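Alpha-1,2-mannosidase (Bacteroides thetaiotaomicron, PDB 2WW2) is a calcium-dependent glycoside hydrolase of family GH92 that cleaves alpha-mannosides with inversion of anomeric configuration. Local coordinates at residues Y144-I158 / Q207-F221. Numbering follows the deposited sequence.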
ATOM      1  N   TYR A 144     -17.834   7.050  51.048  1.00  7.62           N
ATOM      2  CA  TYR A 144     -17.751   5.594  50.991  1.00  7.53           C
ATOM      3  C   TYR A 144     -16.433   5.092  50.441  1.00  7.37           C
ATOM      4  O   TYR A 144     -15.751   5.783  49.708  1.00  6.68           O
ATOM      5  CB  TYR A 144     -18.816   5.035  50.065  1.00  7.98           C
ATOM      6  CG  TYR A 144     -20.238   5.398  50.412  1.00  9.48           C
ATOM      7  CD1 TYR A 144     -20.970   4.646  51.330  1.00  8.56           C
ATOM      8  CD2 TYR A 144     -20.858   6.472  49.792  1.00  9.43           C
ATOM      9  CE1 TYR A 144     -22.288   4.976  51.629  1.00 11.50           C
ATOM     10  CE2 TYR A 144     -22.164   6.808  50.082  1.00 11.70           C
ATOM     11  CZ  TYR A 144     -22.871   6.059  50.996  1.00 11.99           C
ATOM     12  OH  TYR A 144     -24.168   6.403  51.256  1.00 15.43           O
ATOM     13  N   VAL A 145     -16.112   3.850  50.773  1.00  7.20           N
ATOM     14  CA  VAL A 145     -15.147   3.092  50.003  1.00  7.32           C
ATOM     15  C   VAL A 145     -15.827   1.776  49.659  1.00  7.33           C
ATOM     16  O   VAL A 145     -16.432   1.145  50.534  1.00  7.57           O
ATOM     17  CB  VAL A 145     -13.864   2.828  50.827  1.00  7.34           C
ATOM     18  CG1 VAL A 145     -12.921   1.866  50.073  1.00  7.54           C
ATOM     19  CG2 VAL A 145     -13.180   4.162  51.203  1.00  6.61           C
ATOM     20  N   VAL A 146     -15.734   1.365  48.394  1.00  7.56           N
ATOM     21  CA  VAL A 146     -16.230   0.068  47.970  1.00  7.07           C
ATOM     22  C   VAL A 146     -15.042  -0.839  47.698  1.00  7.49           C
ATOM     23  O   VAL A 146     -14.078  -0.434  47.021  1.00  6.39           O
ATOM     24  CB  VAL A 146     -17.080   0.153  46.689  1.00  7.47           C
ATOM     25  CG1 VAL A 146     -17.388  -1.262  46.134  1.00  7.87           C
ATOM     26  CG2 VAL A 146     -18.368   0.938  46.958  1.00  7.60           C
ATOM     27  N   VAL A 147     -15.138  -2.065  48.209  1.00  6.82           N
ATOM     28  CA  VAL A 147     -14.159  -3.091  47.946  1.00  7.12           C
ATOM     29  C   VAL A 147     -14.826  -4.122  47.023  1.00  7.89           C
ATOM     30  O   VAL A 147     -15.936  -4.582  47.286  1.00  7.34           O
ATOM     31  CB  VAL A 147     -13.680  -3.763  49.237  1.00  6.81           C
ATOM     32  CG1 VAL A 147     -12.750  -4.902  48.931  1.00  6.91           C
ATOM     33  CG2 VAL A 147     -12.966  -2.737  50.167  1.00  7.10           C
ATOM     34  N   ASP A 148     -14.155  -4.447  45.927  1.00  7.79           N
ATOM     35  CA  ASP A 148     -14.723  -5.300  44.892  1.00  7.48           C
ATOM     36  C   ASP A 148     -13.778  -6.486  44.796  1.00  7.96           C
ATOM     37  O   ASP A 148     -12.609  -6.330  44.439  1.00  7.18           O
ATOM     38  CB  ASP A 148     -14.818  -4.501  43.580  1.00  7.86           C
ATOM     39  CG  ASP A 148     -15.354  -5.321  42.409  1.00  8.78           C
ATOM     40  OD1 ASP A 148     -15.068  -6.538  42.336  1.00  7.61           O
ATOM     41  OD2 ASP A 148     -16.062  -4.735  41.557  1.00 10.06           O
ATOM     42  N   ALA A 149     -14.272  -7.675  45.163  1.00  7.09           N
ATOM     43  CA  ALA A 149     -13.420  -8.857  45.214  1.00  7.19           C
ATOM     44  C   ALA A 149     -13.517  -9.686  43.934  1.00  7.31           C
ATOM     45  O   ALA A 149     -13.030 -10.822  43.879  1.00  7.63           O
ATOM     46  CB  ALA A 149     -13.747  -9.720  46.482  1.00  6.83           C
ATOM     47  N   TYR A 150     -14.142  -9.097  42.916  1.00  7.25           N
ATOM     48  CA  TYR A 150     -14.228  -9.647  41.554  1.00  7.55           C
ATOM     49  C   TYR A 150     -15.157 -10.860  41.505  1.00  8.54           C
ATOM     50  O   TYR A 150     -15.730 -11.255  42.528  1.00  8.92           O
ATOM     51  CB  TYR A 150     -12.840 -10.033  41.043  1.00  7.18           C
ATOM     52  CG  TYR A 150     -12.420  -9.339  39.766  1.00  7.25           C
ATOM     53  CD1 TYR A 150     -12.334 -10.038  38.564  1.00  7.70           C
ATOM     54  CD2 TYR A 150     -12.097  -7.989  39.759  1.00  9.07           C
ATOM     55  CE1 TYR A 150     -11.919  -9.410  37.389  1.00  7.65           C
ATOM     56  CE2 TYR A 150     -11.693  -7.340  38.579  1.00  9.00           C
ATOM     57  CZ  TYR A 150     -11.596  -8.076  37.406  1.00  8.92           C
ATOM     58  OH  TYR A 150     -11.165  -7.492  36.237  1.00  9.85           O
ATOM     59  N   ASN A 151     -15.310 -11.453  40.324  1.00  9.22           N
ATOM     60  CA  ASN A 151     -16.130 -12.661  40.209  1.00  9.82           C
ATOM     61  C   ASN A 151     -15.276 -13.923  40.158  1.00  9.82           C
ATOM     62  O   ASN A 151     -14.065 -13.861  40.379  1.00  9.38           O
ATOM     63  CB  ASN A 151     -17.096 -12.592  39.020  1.00 10.78           C
ATOM     64  CG  ASN A 151     -16.379 -12.576  37.680  1.00 14.21           C
ATOM     65  OD1 ASN A 151     -15.202 -12.245  37.602  1.00 16.42           O
ATOM     66  ND2 ASN A 151     -17.093 -12.937  36.616  1.00 16.59           N
ATOM     67  N   GLY A 152     -15.906 -15.070  39.912  1.00  9.20           N
ATOM     68  CA  GLY A 152     -15.191 -16.351  39.937  1.00  9.73           C
ATOM     69  C   GLY A 152     -15.163 -17.047  41.300  1.00  9.99           C
ATOM     70  O   GLY A 152     -14.426 -18.018  41.488  1.00  9.57           O
ATOM     71  N   GLY A 153     -15.949 -16.555  42.258  1.00  9.99           N
ATOM     72  CA  GLY A 153     -16.008 -17.182  43.587  1.00 10.54           C
ATOM     73  C   GLY A 153     -15.103 -16.484  44.594  1.00 10.41           C
ATOM     74  O   GLY A 153     -13.984 -16.933  44.857  1.00 11.14           O
ATOM     75  N   SER A 154     -15.588 -15.385  45.150  1.00  9.22           N
ATOM     76  CA  SER A 154     -14.803 -14.571  46.079  1.00  9.41           C
ATOM     77  C   SER A 154     -15.541 -14.460  47.412  1.00  9.36           C
ATOM     78  O   SER A 154     -16.691 -14.910  47.540  1.00  9.70           O
ATOM     79  CB  SER A 154     -14.575 -13.183  45.484  1.00  8.50           C
ATOM     80  OG  SER A 154     -15.811 -12.608  45.096  1.00  8.80           O
ATOM     81  N   SER A 155     -14.881 -13.870  48.409  1.00  9.78           N
ATOM     82  CA  SER A 155     -15.508 -13.665  49.722  1.00  9.75           C
ATOM     83  C   SER A 155     -14.902 -12.436  50.370  1.00  9.78           C
ATOM     84  O   SER A 155     -13.723 -12.108  50.146  1.00  9.79           O
ATOM     85  CB  SER A 155     -15.276 -14.873  50.625  1.00 10.55           C
ATOM     86  OG  SER A 155     -13.874 -15.068  50.816  1.00 11.59           O
ATOM     87  N   ILE A 156     -15.714 -11.757  51.171  1.00  8.99           N
ATOM     88  CA  ILE A 156     -15.268 -10.604  51.925  1.00  8.93           C
ATOM     89  C   ILE A 156     -15.852 -10.667  53.328  1.00  9.48           C
ATOM     90  O   ILE A 156     -17.018 -11.025  53.503  1.00  9.28           O
ATOM     91  CB  ILE A 156     -15.766  -9.281  51.287  1.00  8.60           C
ATOM     92  CG1 ILE A 156     -15.340  -9.184  49.818  1.00  9.41           C
ATOM     93  CG2 ILE A 156     -15.223  -8.068  52.060  1.00  8.22           C
ATOM     94  CD1 ILE A 156     -15.949  -7.961  49.098  1.00  9.52           C
ATOM     95  N   THR A 157     -15.036 -10.317  54.321  1.00 10.17           N
ATOM     96  CA  THR A 157     -15.505 -10.184  55.693  0.50 10.58           C
ATOM     97  C   THR A 157     -15.120  -8.805  56.222  1.00 11.03           C
ATOM     98  O   THR A 157     -13.995  -8.355  56.042  1.00 11.49           O
ATOM     99  CB  THR A 157     -14.928 -11.292  56.601  0.50 10.86           C
ATOM    100  OG1 THR A 157     -15.342 -12.572  56.110  0.50 10.99           O
ATOM    101  CG2 THR A 157     -15.418 -11.129  58.037  0.50 10.62           C
ATOM    102  N   ILE A 158     -16.069  -8.129  56.853  1.00 11.33           N
ATOM    103  CA  ILE A 158     -15.816  -6.808  57.414  1.00 11.50           C
ATOM    104  C   ILE A 158     -15.791  -6.933  58.919  1.00 12.20           C
ATOM    105  O   ILE A 158     -16.604  -7.642  59.493  1.00 11.58           O
ATOM    106  CB  ILE A 158     -16.956  -5.821  57.070  1.00 11.48           C
ATOM    107  CG1 ILE A 158     -17.270  -5.833  55.574  1.00 11.39           C
ATOM    108  CG2 ILE A 158     -16.619  -4.386  57.583  1.00 11.52           C
ATOM    109  CD1 ILE A 158     -18.462  -4.966  55.195  1.00  9.56           C
ATOM    110  N   GLN A 207     -24.639  -6.316  56.952  1.00 12.81           N
ATOM    111  CA  GLN A 207     -24.013  -7.626  56.850  1.00 13.41           C
ATOM    112  C   GLN A 207     -22.503  -7.472  56.700  1.00 12.99           C
ATOM    113  O   GLN A 207     -22.031  -6.524  56.072  1.00 12.91           O
ATOM    114  CB  GLN A 207     -24.582  -8.411  55.685  1.00 13.85           C
ATOM    115  CG  GLN A 207     -26.026  -8.743  55.891  1.00 18.97           C
ATOM    116  CD  GLN A 207     -26.391 -10.076  55.291  1.00 22.71           C
ATOM    117  OE1 GLN A 207     -27.542 -10.306  54.900  1.00 26.20           O
ATOM    118  NE2 GLN A 207     -25.415 -10.973  55.219  1.00 23.99           N
ATOM    119  N   THR A 208     -21.752  -8.402  57.275  1.00 12.18           N
ATOM    120  CA  THR A 208     -20.311  -8.256  57.326  1.00 12.38           C
ATOM    121  C   THR A 208     -19.585  -9.465  56.720  1.00 13.21           C
ATOM    122  O   THR A 208     -18.348  -9.514  56.709  1.00 13.62           O
ATOM    123  CB  THR A 208     -19.840  -8.077  58.784  1.00 12.75           C
ATOM    124  OG1 THR A 208     -20.382  -9.141  59.570  1.00 11.89           O
ATOM    125  CG2 THR A 208     -20.343  -6.766  59.369  1.00 11.64           C
ATOM    126  N   ASP A 209     -20.332 -10.452  56.229  1.00 11.85           N
ATOM    127  CA  ASP A 209     -19.678 -11.636  55.698  1.00 12.31           C
ATOM    128  C   ASP A 209     -20.417 -12.056  54.439  1.00 11.40           C
ATOM    129  O   ASP A 209     -21.627 -12.267  54.481  1.00 11.13           O
ATOM    130  CB  ASP A 209     -19.709 -12.757  56.739  1.00 13.17           C
ATOM    131  CG  ASP A 209     -18.822 -13.914  56.366  1.00 16.45           C
ATOM    132  OD1 ASP A 209     -17.681 -13.687  55.908  1.00 21.27           O
ATOM    133  OD2 ASP A 209     -19.261 -15.063  56.536  1.00 21.27           O
ATOM    134  N   VAL A 210     -19.714 -12.129  53.312  1.00  9.83           N
ATOM    135  CA  VAL A 210     -20.358 -12.489  52.056  1.00  9.04           C
ATOM    136  C   VAL A 210     -19.461 -13.439  51.262  1.00  8.68           C
ATOM    137  O   VAL A 210     -18.234 -13.348  51.329  1.00  8.19           O
ATOM    138  CB  VAL A 210     -20.755 -11.222  51.224  1.00  9.83           C
ATOM    139  CG1 VAL A 210     -19.517 -10.431  50.803  1.00  8.32           C
ATOM    140  CG2 VAL A 210     -21.596 -11.612  50.000  1.00 10.25           C
ATOM    141  N   ALA A 211     -20.069 -14.387  50.556  1.00  8.04           N
ATOM    142  CA  ALA A 211     -19.330 -15.241  49.623  1.00  7.83           C
ATOM    143  C   ALA A 211     -20.297 -15.579  48.512  1.00  8.26           C
ATOM    144  O   ALA A 211     -21.434 -15.994  48.767  1.00  8.73           O
ATOM    145  CB  ALA A 211     -18.828 -16.523  50.312  1.00  7.50           C
ATOM    146  N   ALA A 212     -19.860 -15.376  47.280  1.00  8.10           N
ATOM    147  CA  ALA A 212     -20.666 -15.682  46.102  1.00  8.55           C
ATOM    148  C   ALA A 212     -19.752 -15.651  44.898  1.00  8.30           C
ATOM    149  O   ALA A 212     -18.543 -15.451  45.033  1.00  8.46           O
ATOM    150  CB  ALA A 212     -21.770 -14.651  45.933  1.00  8.47           C
ATOM    151  N   ASP A 213     -20.326 -15.841  43.719  1.00  8.36           N
ATOM    152  CA  ASP A 213     -19.562 -15.674  42.488  1.00  8.47           C
ATOM    153  C   ASP A 213     -18.872 -14.300  42.475  1.00  8.62           C
ATOM    154  O   ASP A 213     -17.647 -14.200  42.313  1.00  8.23           O
ATOM    155  CB  ASP A 213     -20.498 -15.819  41.288  1.00  9.16           C
ATOM    156  CG  ASP A 213     -19.819 -15.498  39.956  1.00 10.02           C
ATOM    157  OD1 ASP A 213     -18.658 -15.926  39.729  1.00  9.15           O
ATOM    158  OD2 ASP A 213     -20.477 -14.831  39.132  1.00 10.42           O
ATOM    159  N   TYR A 214     -19.674 -13.251  42.645  1.00  8.14           N
ATOM    160  CA  TYR A 214     -19.195 -11.866  42.626  1.00  7.94           C
ATOM    161  C   TYR A 214     -19.560 -11.252  43.975  1.00  7.55           C
ATOM    162  O   TYR A 214     -20.723 -11.317  44.383  1.00  7.32           O
ATOM    163  CB  TYR A 214     -19.897 -11.099  41.495  1.00  7.60           C
ATOM    164  CG  TYR A 214     -19.502  -9.631  41.347  1.00  8.67           C
ATOM    165  CD1 TYR A 214     -18.190  -9.202  41.559  1.00  7.15           C
ATOM    166  CD2 TYR A 214     -20.442  -8.683  40.959  1.00  8.88           C
ATOM    167  CE1 TYR A 214     -17.841  -7.833  41.413  1.00  8.40           C
ATOM    168  CE2 TYR A 214     -20.109  -7.351  40.803  1.00  9.24           C
ATOM    169  CZ  TYR A 214     -18.807  -6.928  41.021  1.00  9.46           C
ATOM    170  OH  TYR A 214     -18.514  -5.581  40.865  1.00  9.66           O
ATOM    171  N   THR A 215     -18.589 -10.653  44.669  1.00  7.75           N
ATOM    172  CA  THR A 215     -18.870  -9.984  45.940  1.00  6.99           C
ATOM    173  C   THR A 215     -18.219  -8.609  46.009  1.00  7.94           C
ATOM    174  O   THR A 215     -17.126  -8.406  45.469  1.00  7.89           O
ATOM    175  CB  THR A 215     -18.368 -10.792  47.166  1.00  8.02           C
ATOM    176  OG1 THR A 215     -16.942 -10.971  47.113  1.00  7.88           O
ATOM    177  CG2 THR A 215     -19.041 -12.169  47.236  1.00  5.86           C
ATOM    178  N   CYS A 216     -18.905  -7.686  46.684  1.00  8.02           N
ATOM    179  CA  CYS A 216     -18.376  -6.376  47.029  1.00  8.62           C
ATOM    180  C   CYS A 216     -18.788  -6.040  48.462  1.00  8.73           C
ATOM    181  O   CYS A 216     -19.675  -6.686  49.055  1.00  8.57           O
ATOM    182  CB  CYS A 216     -18.918  -5.296  46.073  1.00  8.77           C
ATOM    183  SG  CYS A 216     -18.549  -5.575  44.286  1.00 10.26           S
ATOM    184  N   ALA A 217     -18.150  -5.027  49.029  1.00  7.99           N
ATOM    185  CA  ALA A 217     -18.524  -4.566  50.365  1.00  7.92           C
ATOM    186  C   ALA A 217     -18.373  -3.076  50.346  1.00  8.45           C
ATOM    187  O   ALA A 217     -17.549  -2.541  49.584  1.00  8.00           O
ATOM    188  CB  ALA A 217     -17.614  -5.162  51.420  1.00  8.18           C
ATOM    189  N   TYR A 218     -19.166  -2.398  51.157  1.00  8.70           N
ATOM    190  CA  TYR A 218     -18.982  -0.958  51.305  1.00  9.15           C
ATOM    191  C   TYR A 218     -18.771  -0.597  52.756  1.00  9.21           C
ATOM    192  O   TYR A 218     -19.244  -1.280  53.658  1.00  9.22           O
ATOM    193  CB  TYR A 218     -20.162  -0.167  50.713  1.00  8.49           C
ATOM    194  CG  TYR A 218     -21.357  -0.035  51.632  1.00 10.45           C
ATOM    195  CD1 TYR A 218     -21.402   0.971  52.607  1.00 10.43           C
ATOM    196  CD2 TYR A 218     -22.437  -0.908  51.533  1.00 10.94           C
ATOM    197  CE1 TYR A 218     -22.492   1.105  53.442  1.00 12.73           C
ATOM    198  CE2 TYR A 218     -23.529  -0.782  52.382  1.00 12.68           C
ATOM    199  CZ  TYR A 218     -23.545   0.233  53.323  1.00 12.82           C
ATOM    200  OH  TYR A 218     -24.620   0.369  54.163  1.00 16.48           O
ATOM    201  N   LEU A 219     -18.046   0.497  52.952  1.00  9.21           N
ATOM    202  CA  LEU A 219     -17.810   1.089  54.241  1.00  9.89           C
ATOM    203  C   LEU A 219     -18.139   2.558  54.083  1.00  9.44           C
ATOM    204  O   LEU A 219     -17.792   3.154  53.064  1.00  8.30           O
ATOM    205  CB  LEU A 219     -16.333   0.950  54.609  1.00 10.55           C
ATOM    206  CG  LEU A 219     -15.899  -0.510  54.739  1.00 13.20           C
ATOM    207  CD1 LEU A 219     -15.237  -0.972  53.441  1.00 14.75           C
ATOM    208  CD2 LEU A 219     -14.963  -0.648  55.905  1.00 16.80           C
ATOM    209  N   LYS A 220     -18.840   3.121  55.068  1.00  8.96           N
ATOM    210  CA  LYS A 220     -19.186   4.534  55.060  1.00  9.24           C
ATOM    211  C   LYS A 220     -18.448   5.242  56.198  1.00  8.96           C
ATOM    212  O   LYS A 220     -18.363   4.706  57.310  1.00  9.45           O
ATOM    213  CB  LYS A 220     -20.702   4.688  55.233  1.00  9.75           C
ATOM    214  CG  LYS A 220     -21.227   6.109  55.083  1.00 10.07           C
ATOM    215  CD  LYS A 220     -22.756   6.086  55.247  1.00 13.15           C
ATOM    216  CE  LYS A 220     -23.421   7.308  54.644  1.00 15.12           C
ATOM    217  NZ  LYS A 220     -23.091   8.541  55.409  1.00 18.07           N
ATOM    218  N   PHE A 221     -17.923   6.440  55.933  1.00  8.89           N
ATOM    219  CA  PHE A 221     -17.110   7.152  56.921  1.00  8.50           C
ATOM    220  C   PHE A 221     -17.680   8.509  57.306  1.00  9.22           C
ATOM    221  O   PHE A 221     -18.662   8.972  56.732  1.00  9.01           O
ATOM    222  CB  PHE A 221     -15.659   7.307  56.427  1.00  8.27           C
ATOM    223  CG  PHE A 221     -14.997   5.996  56.127  1.00  7.71           C
ATOM    224  CD1 PHE A 221     -14.364   5.279  57.133  1.00  7.67           C
ATOM    225  CD2 PHE A 221     -15.069   5.446  54.855  1.00  7.72           C
ATOM    226  CE1 PHE A 221     -13.777   4.049  56.859  1.00  9.32           C
ATOM    227  CE2 PHE A 221     -14.496   4.226  54.571  1.00  6.94           C
ATOM    228  CZ  PHE A 221     -13.843   3.521  55.561  1.00  7.12           C
TER
HETATM  229  O   HOH W   1     -20.229 -12.562  37.603  1.00 33.34           O
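The ring of Tyr214 meets Asp148 and Tyr150 at its edge: Asp148 OD1 lies in the ring plane 3.2 Å from Tyr214 CE1, and Tyr150 O, also in plane, is 3.3 Å from Tyr214 CD1. The carboxylate is turned 49° against the ring, and Tyr214 OH donates to Asp148 OD2 (2.7 Å) from above the carboxylate plane. With CG of Asp148 anti to the backbone N (chi1 178°), OD1 can also accept from Tyr150 N, closing an Asx turn. Further along, the Tyr144 and Tyr218 side chains lie alongside each other, pointing the same way, with their ring planes 75° apart, while the aliphatic part of Lys220 passes the CE1 side of Tyr144.

These contacts illustrate how two antiparallel ladders can be joined by one bend in each segment. Strand 144-148 pairs antiparallel with 216-221, and 154-158 with 209-212; the register shifts by two between the ladders, and the chains fold over so that Ile156 and Ile158 pack on Ala217 (Ile156 CG2 to Ala217 CB, 3.8 Å), in the beta-sandwich-like N-terminal domain. Inside the bend a hydroxyl relay runs from Thr215 OG1 to Ser154 OG (2.8 Å) and on to Tyr150 O. Nearby, at the turn 151-153, Asp213 OD1 accepts from Gly152 N and Asp213 O from Gly153 N.

Asp148 OD2 also accepts a hydrogen bond from Asn48 ND2 and forms a salt bridge with Arg96, and Tyr214 OH is hydrogen-bonded to His93 N. With an alanine here in place of Asp148 the carboxylate is gone, and Arg96 would probably be left without this counter-charge, Tyr214 OH without this acceptor and Tyr150 N without its Asx-turn partner. Together, the arginine and several donors would be expected to stabilise the buried carboxylate as an anion, so that one charged group ties the turn to neighbouring loops.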